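Local atomic coordinates of putative uncharacterized protein (Streptococcus suis, PDB entry 4XZ7), a protein that probably acts as a transglutaminase, a virulence factor with antiphagocytic activity, of which this chain is the portion that includes the transglutaminase-like domain. Residues G88-M102 / K120-K134. Residues are numbered along the deposited sequence; the frame is centred on the assembly and turned at random.
Sequences GDVIAHNEEDYHNQM and KRIHALFKIELDSNK
The Tyr-98 ring is held between Ile-128, from across the contact, and Met-102 of its own segment: Ile-128 CG2 sits over the centre of one face, 3.6 Å from the centroid in a CH-pi contact, while Met-102 CG lies on the opposite face, offset toward the rim. CG anti to the backbone N (chi1 167°) turns the ring from helix 95-101 toward 120-134, against Ile-128, and the Tyr-98 hydroxyl is hydrogen-bonded to His-161 NE2 and to a water, which accepts from Glu-129 N. Around Phe-126, Glu-95 CG covers one face, its carboxylate stacked nearly parallel to the ring, and Ala-124 CB covers the other; at the edge, Phe-126 CZ approaches Tyr-98 CB at 3.8 Å. Ile-122 extends CD1 to Tyr-98 CD1 (3.7 Å) and to Gln-101 CG.

On the other face of the sheet, His-123 gives its NE2 proton to Asp-89 OD2 at 2.7 Å. OD2 lies near the imidazole plane, but the carboxylate is turned 42° from the ring, and the donor comes to OD2 on its anti side, out of the carboxylate plane. Asp-89 OD1 accepts from Arg-121 N (2.8 Å), from above the carboxylate plane, so both oxygens are gripped, which probably stabilises the negative charge. Ser-160 OG is hydrogen-bonded to His-123 ND1, so both ring nitrogens are engaged and the ring's rotation is fixed.

Parallel strands 90-91 and 121-124 are joined by three backbone bonds, among them His-123 N to Val-90 O at 2.9 Å. Strand 121-124 also pairs antiparallel with strand 157-167. In this N-terminal part of the chain, helix 95-101 packs on the Val-90 and Ile-122 face of the parallel pair, whereas Ile-91 and His-123 face strand 79-86 of another sheet, Ile-91 also touching strand 14-17.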
loop_
_atom_site.group_PDB
_atom_site.type_symbol
_atom_site.label_atom_id
_atom_site.label_comp_id
_atom_site.label_asym_id
_atom_site.label_seq_id
_atom_site.Cartn_x
_atom_site.Cartn_y
_atom_site.Cartn_z
ATOM N N GLY B 88 0.132 22.580 7.434
ATOM C CA GLY B 88 -1.218 22.530 8.002
ATOM C C GLY B 88 -1.327 22.737 9.514
ATOM O O GLY B 88 -2.424 22.724 10.072
ATOM N N ASP B 89 -0.190 22.921 10.188
ATOM C CA ASP B 89 -0.177 23.116 11.643
ATOM C C ASP B 89 -0.843 24.414 12.037
ATOM O O ASP B 89 -0.905 25.342 11.243
ATOM C CB ASP B 89 1.262 23.121 12.180
ATOM C CG ASP B 89 1.846 21.738 12.279
ATOM O OD1 ASP B 89 1.231 20.786 11.742
ATOM O OD2 ASP B 89 2.920 21.602 12.906
ATOM N N VAL B 90 -1.328 24.501 13.270
ATOM C CA VAL B 90 -1.822 25.786 13.734
ATOM C C VAL B 90 -1.106 26.276 14.999
ATOM O O VAL B 90 -0.614 25.500 15.830
ATOM C CB VAL B 90 -3.355 25.761 13.967
ATOM C CG1 VAL B 90 -4.029 24.714 13.062
ATOM C CG2 VAL B 90 -3.691 25.550 15.417
ATOM N N ILE B 91 -1.010 27.593 15.110
ATOM C CA ILE B 91 -0.453 28.209 16.296
ATOM C C ILE B 91 -1.561 28.881 17.102
ATOM O O ILE B 91 -2.216 29.783 16.605
ATOM C CB ILE B 91 0.606 29.240 15.938
ATOM C CG1 ILE B 91 1.802 28.547 15.271
ATOM C CG2 ILE B 91 1.004 30.037 17.198
ATOM C CD1 ILE B 91 2.933 29.471 14.942
ATOM N N ALA B 92 -1.774 28.429 18.335
ATOM C CA ALA B 92 -2.801 29.026 19.181
ATOM C C ALA B 92 -2.359 30.400 19.644
ATOM O O ALA B 92 -1.249 30.569 20.147
ATOM C CB ALA B 92 -3.106 28.140 20.380
ATOM N N HIS B 93 -3.244 31.376 19.489
ATOM C CA HIS B 93 -2.914 32.761 19.780
ATOM C C HIS B 93 -2.904 33.012 21.274
ATOM O O HIS B 93 -2.008 33.672 21.787
ATOM C CB HIS B 93 -3.901 33.687 19.077
ATOM C CG HIS B 93 -3.986 33.451 17.602
ATOM N ND1 HIS B 93 -2.906 33.031 16.856
ATOM C CD2 HIS B 93 -5.023 33.556 16.737
ATOM C CE1 HIS B 93 -3.270 32.897 15.594
ATOM N NE2 HIS B 93 -4.550 33.211 15.493
ATOM N N ASN B 94 -3.907 32.468 21.959
ATOM C CA ASN B 94 -4.015 32.552 23.407
ATOM C C ASN B 94 -4.658 31.276 23.954
ATOM O O ASN B 94 -4.978 30.365 23.191
ATOM C CB ASN B 94 -4.824 33.799 23.832
ATOM C CG ASN B 94 -6.168 33.900 23.137
ATOM O OD1 ASN B 94 -6.703 32.917 22.616
ATOM N ND2 ASN B 94 -6.728 35.109 23.129
ATOM N N GLU B 95 -4.836 31.207 25.267
ATOM C CA GLU B 95 -5.418 30.023 25.896
ATOM C C GLU B 95 -6.824 29.726 25.373
ATOM O O GLU B 95 -7.154 28.584 25.070
ATOM C CB GLU B 95 -5.461 30.195 27.412
ATOM C CG GLU B 95 -4.090 30.223 28.089
ATOM C CD GLU B 95 -3.381 31.564 27.964
ATOM O OE1 GLU B 95 -3.872 32.455 27.225
ATOM O OE2 GLU B 95 -2.328 31.725 28.614
ATOM N N GLU B 96 -7.648 30.760 25.280
ATOM C CA GLU B 96 -9.029 30.590 24.866
ATOM C C GLU B 96 -9.098 29.929 23.498
ATOM O O GLU B 96 -9.881 29.003 23.286
ATOM C CB GLU B 96 -9.759 31.936 24.840
ATOM C CG GLU B 96 -11.022 31.908 23.994
ATOM C CD GLU B 96 -11.671 33.277 23.825
ATOM O OE1 GLU B 96 -11.229 34.248 24.481
ATOM O OE2 GLU B 96 -12.630 33.377 23.030
ATOM N N ASP B 97 -8.267 30.415 22.580
ATOM C CA ASP B 97 -8.162 29.860 21.236
ATOM C C ASP B 97 -7.750 28.385 21.294
ATOM O O ASP B 97 -8.318 27.531 20.602
ATOM C CB ASP B 97 -7.154 30.676 20.418
ATOM C CG ASP B 97 -7.028 30.199 18.979
ATOM O OD1 ASP B 97 -8.049 29.782 18.385
ATOM O OD2 ASP B 97 -5.898 30.256 18.437
ATOM N N TYR B 98 -6.758 28.086 22.124
ATOM C CA TYR B 98 -6.266 26.720 22.228
ATOM C C TYR B 98 -7.389 25.798 22.678
ATOM O O TYR B 98 -7.583 24.715 22.119
ATOM C CB TYR B 98 -5.088 26.636 23.199
ATOM C CG TYR B 98 -4.720 25.222 23.586
ATOM C CD1 TYR B 98 -3.999 24.413 22.724
ATOM C CD2 TYR B 98 -5.084 24.703 24.825
ATOM C CE1 TYR B 98 -3.653 23.118 23.084
ATOM C CE2 TYR B 98 -4.753 23.419 25.188
ATOM C CZ TYR B 98 -4.040 22.629 24.315
ATOM O OH TYR B 98 -3.714 21.346 24.680
ATOM N N HIS B 99 -8.155 26.247 23.666
ATOM C CA HIS B 99 -9.188 25.382 24.219
ATOM C C HIS B 99 -10.359 25.253 23.252
ATOM O O HIS B 99 -10.967 24.189 23.151
ATOM C CB HIS B 99 -9.616 25.878 25.600
ATOM C CG HIS B 99 -8.543 25.715 26.633
ATOM N ND1 HIS B 99 -7.772 26.766 27.085
ATOM C CD2 HIS B 99 -8.072 24.609 27.260
ATOM C CE1 HIS B 99 -6.894 26.321 27.965
ATOM N NE2 HIS B 99 -7.053 25.015 28.089
ATOM N N ASN B 100 -10.645 26.303 22.498
ATOM C CA ASN B 100 -11.580 26.154 21.396
ATOM C C ASN B 100 -11.127 25.034 20.468
ATOM O O ASN B 100 -11.917 24.189 20.051
ATOM C CB ASN B 100 -11.712 27.455 20.611
ATOM C CG ASN B 100 -12.351 28.559 21.420
ATOM O OD1 ASN B 100 -13.119 28.301 22.350
ATOM N ND2 ASN B 100 -12.038 29.804 21.068
ATOM N N GLN B 101 -9.837 25.026 20.169
ATOM C CA GLN B 101 -9.279 24.121 19.179
ATOM C C GLN B 101 -9.291 22.643 19.617
ATOM O O GLN B 101 -9.416 21.742 18.787
ATOM C CB GLN B 101 -7.856 24.566 18.856
ATOM C CG GLN B 101 -7.438 24.310 17.444
ATOM C CD GLN B 101 -7.753 25.466 16.543
ATOM O OE1 GLN B 101 -7.821 25.315 15.330
ATOM N NE2 GLN B 101 -7.937 26.641 17.131
ATOM N N MET B 102 -9.156 22.405 20.918
ATOM C CA MET B 102 -9.093 21.054 21.470
ATOM C C MET B 102 -10.432 20.557 22.043
ATOM O O MET B 102 -10.483 19.505 22.694
ATOM C CB MET B 102 -8.018 20.987 22.573
ATOM C CG MET B 102 -6.624 21.400 22.132
ATOM S SD MET B 102 -6.096 20.508 20.662
ATOM C CE MET B 102 -6.202 18.827 21.260
ATOM N N LYS B 120 -1.348 16.665 11.733
ATOM C CA LYS B 120 -1.116 18.073 12.033
ATOM C C LYS B 120 -0.793 18.279 13.516
ATOM O O LYS B 120 -1.183 17.474 14.378
ATOM C CB LYS B 120 -2.335 18.911 11.642
ATOM C CG LYS B 120 -2.723 18.765 10.177
ATOM C CD LYS B 120 -1.482 18.835 9.280
ATOM C CE LYS B 120 -1.755 18.342 7.859
ATOM N NZ LYS B 120 -2.723 19.209 7.132
ATOM N N ARG B 121 -0.088 19.365 13.812
ATOM C CA ARG B 121 0.239 19.702 15.192
ATOM C C ARG B 121 -0.308 21.084 15.561
ATOM O O ARG B 121 -0.619 21.895 14.689
ATOM C CB ARG B 121 1.764 19.624 15.413
ATOM C CG ARG B 121 2.301 18.216 15.272
ATOM C CD ARG B 121 3.825 18.102 15.289
ATOM N NE ARG B 121 4.243 16.856 14.630
ATOM C CZ ARG B 121 4.855 15.860 15.252
ATOM N NH1 ARG B 121 5.150 15.966 16.542
ATOM N NH2 ARG B 121 5.183 14.768 14.590
ATOM N N ILE B 122 -0.460 21.331 16.859
ATOM C CA ILE B 122 -0.818 22.659 17.347
ATOM C C ILE B 122 0.323 23.107 18.254
ATOM O O ILE B 122 0.949 22.274 18.933
ATOM C CB ILE B 122 -2.189 22.658 18.100
ATOM C CG1 ILE B 122 -2.512 24.024 18.695
ATOM C CG2 ILE B 122 -2.225 21.610 19.215
ATOM C CD1 ILE B 122 -3.985 24.176 19.022
ATOM N N HIS B 123 0.614 24.405 18.238
ATOM C CA HIS B 123 1.738 24.951 18.990
ATOM C C HIS B 123 1.322 26.190 19.775
ATOM O O HIS B 123 0.354 26.863 19.432
ATOM C CB HIS B 123 2.903 25.317 18.061
ATOM C CG HIS B 123 3.143 24.330 16.959
ATOM N ND1 HIS B 123 3.963 23.229 17.104
ATOM C CD2 HIS B 123 2.684 24.293 15.685
ATOM C CE1 HIS B 123 3.990 22.554 15.969
ATOM N NE2 HIS B 123 3.216 23.178 15.092
ATOM N N ALA B 124 2.065 26.507 20.821
ATOM C CA ALA B 124 1.699 27.657 21.631
ATOM C C ALA B 124 2.886 28.121 22.451
ATOM O O ALA B 124 3.754 27.318 22.802
ATOM C CB ALA B 124 0.512 27.321 22.535
ATOM N N LEU B 125 2.930 29.421 22.741
ATOM C CA LEU B 125 3.995 29.978 23.573
ATOM C C LEU B 125 3.734 29.769 25.061
ATOM O O LEU B 125 4.567 30.115 25.907
ATOM C CB LEU B 125 4.176 31.467 23.279
ATOM C CG LEU B 125 4.717 31.750 21.875
ATOM C CD1 LEU B 125 4.665 33.239 21.596
ATOM C CD2 LEU B 125 6.125 31.209 21.692
ATOM N N PHE B 126 2.576 29.207 25.380
ATOM C CA PHE B 126 2.279 28.794 26.747
ATOM C C PHE B 126 2.223 27.278 26.764
ATOM O O PHE B 126 2.076 26.645 25.723
ATOM C CB PHE B 126 0.968 29.408 27.248
ATOM C CG PHE B 126 -0.192 29.191 26.320
ATOM C CD1 PHE B 126 -0.975 28.048 26.420
ATOM C CD2 PHE B 126 -0.498 30.120 25.350
ATOM C CE1 PHE B 126 -2.037 27.841 25.558
ATOM C CE2 PHE B 126 -1.556 29.918 24.491
ATOM C CZ PHE B 126 -2.324 28.777 24.591
ATOM N N LYS B 127 2.332 26.698 27.945
ATOM C CA LYS B 127 2.471 25.255 28.067
ATOM C C LYS B 127 1.207 24.544 27.646
ATOM O O LYS B 127 0.125 24.784 28.187
ATOM C CB LYS B 127 2.823 24.859 29.492
ATOM C CG LYS B 127 2.953 23.364 29.672
ATOM C CD LYS B 127 3.652 23.036 30.988
ATOM C CE LYS B 127 3.765 21.533 31.167
ATOM N NZ LYS B 127 4.367 21.198 32.473
ATOM N N ILE B 128 1.356 23.670 26.663
ATOM C CA ILE B 128 0.277 22.799 26.254
ATOM C C ILE B 128 0.853 21.410 26.110
ATOM O O ILE B 128 1.999 21.246 25.656
ATOM C CB ILE B 128 -0.369 23.243 24.927
ATOM C CG1 ILE B 128 0.688 23.361 23.831
ATOM C CG2 ILE B 128 -1.078 24.571 25.124
ATOM C CD1 ILE B 128 0.149 23.464 22.397
ATOM N N GLU B 129 0.069 20.419 26.518
ATOM C CA GLU B 129 0.399 19.018 26.270
ATOM C C GLU B 129 -0.869 18.168 26.279
ATOM O O GLU B 129 -1.917 18.595 26.766
ATOM C CB GLU B 129 1.401 18.503 27.303
ATOM C CG GLU B 129 1.168 18.995 28.716
ATOM C CD GLU B 129 1.961 18.209 29.749
ATOM O OE1 GLU B 129 1.311 17.554 30.591
ATOM O OE2 GLU B 129 3.220 18.240 29.720
ATOM N N LEU B 130 -0.781 16.973 25.714
ATOM C CA LEU B 130 -1.833 15.972 25.908
ATOM C C LEU B 130 -1.295 14.908 26.858
ATOM O O LEU B 130 -0.259 14.291 26.570
ATOM C CB LEU B 130 -2.262 15.351 24.575
ATOM C CG LEU B 130 -2.829 16.342 23.562
ATOM C CD1 LEU B 130 -3.136 15.644 22.241
ATOM C CD2 LEU B 130 -4.073 17.029 24.122
ATOM N N ASP B 131 -1.955 14.700 27.998
ATOM C CA ASP B 131 -1.351 13.856 29.025
ATOM C C ASP B 131 -1.508 12.360 28.727
ATOM O O ASP B 131 -2.177 11.958 27.770
ATOM C CB ASP B 131 -1.901 14.201 30.425
ATOM C CG ASP B 131 -3.394 13.984 30.565
ATOM O OD1 ASP B 131 -4.020 13.350 29.680
ATOM O OD2 ASP B 131 -3.941 14.459 31.591
ATOM N N SER B 132 -0.847 11.539 29.534
ATOM C CA SER B 132 -0.816 10.103 29.307
ATOM C C SER B 132 -2.210 9.474 29.428
ATOM O O SER B 132 -2.485 8.460 28.793
ATOM C CB SER B 132 0.151 9.450 30.294
ATOM O OG SER B 132 -0.204 9.817 31.619
ATOM N N ASN B 133 -3.098 10.069 30.228
ATOM C CA ASN B 133 -4.462 9.528 30.367
ATOM C C ASN B 133 -5.237 9.663 29.054
ATOM O O ASN B 133 -5.910 8.714 28.596
ATOM C CB ASN B 133 -5.243 10.227 31.492
ATOM C CG ASN B 133 -4.718 9.887 32.897
ATOM O OD1 ASN B 133 -4.069 8.862 33.106
ATOM N ND2 ASN B 133 -5.009 10.763 33.867
ATOM N N LYS B 134 -5.157 10.849 28.458
ATOM C CA LYS B 134 -5.866 11.099 27.212
ATOM C C LYS B 134 -5.273 10.235 26.101
ATOM O O LYS B 134 -6.003 9.704 25.269
ATOM C CB LYS B 134 -5.824 12.588 26.805
ATOM C CG LYS B 134 -6.576 12.813 25.488
ATOM C CD LYS B 134 -6.796 14.256 25.082
ATOM C CE LYS B 134 -7.680 14.295 23.821
ATOM N NZ LYS B 134 -7.775 15.609 23.084
HETATM O O HOH W 1 0.840 31.212 21.556
HETATM O O HOH W 2 -2.593 21.396 27.153
#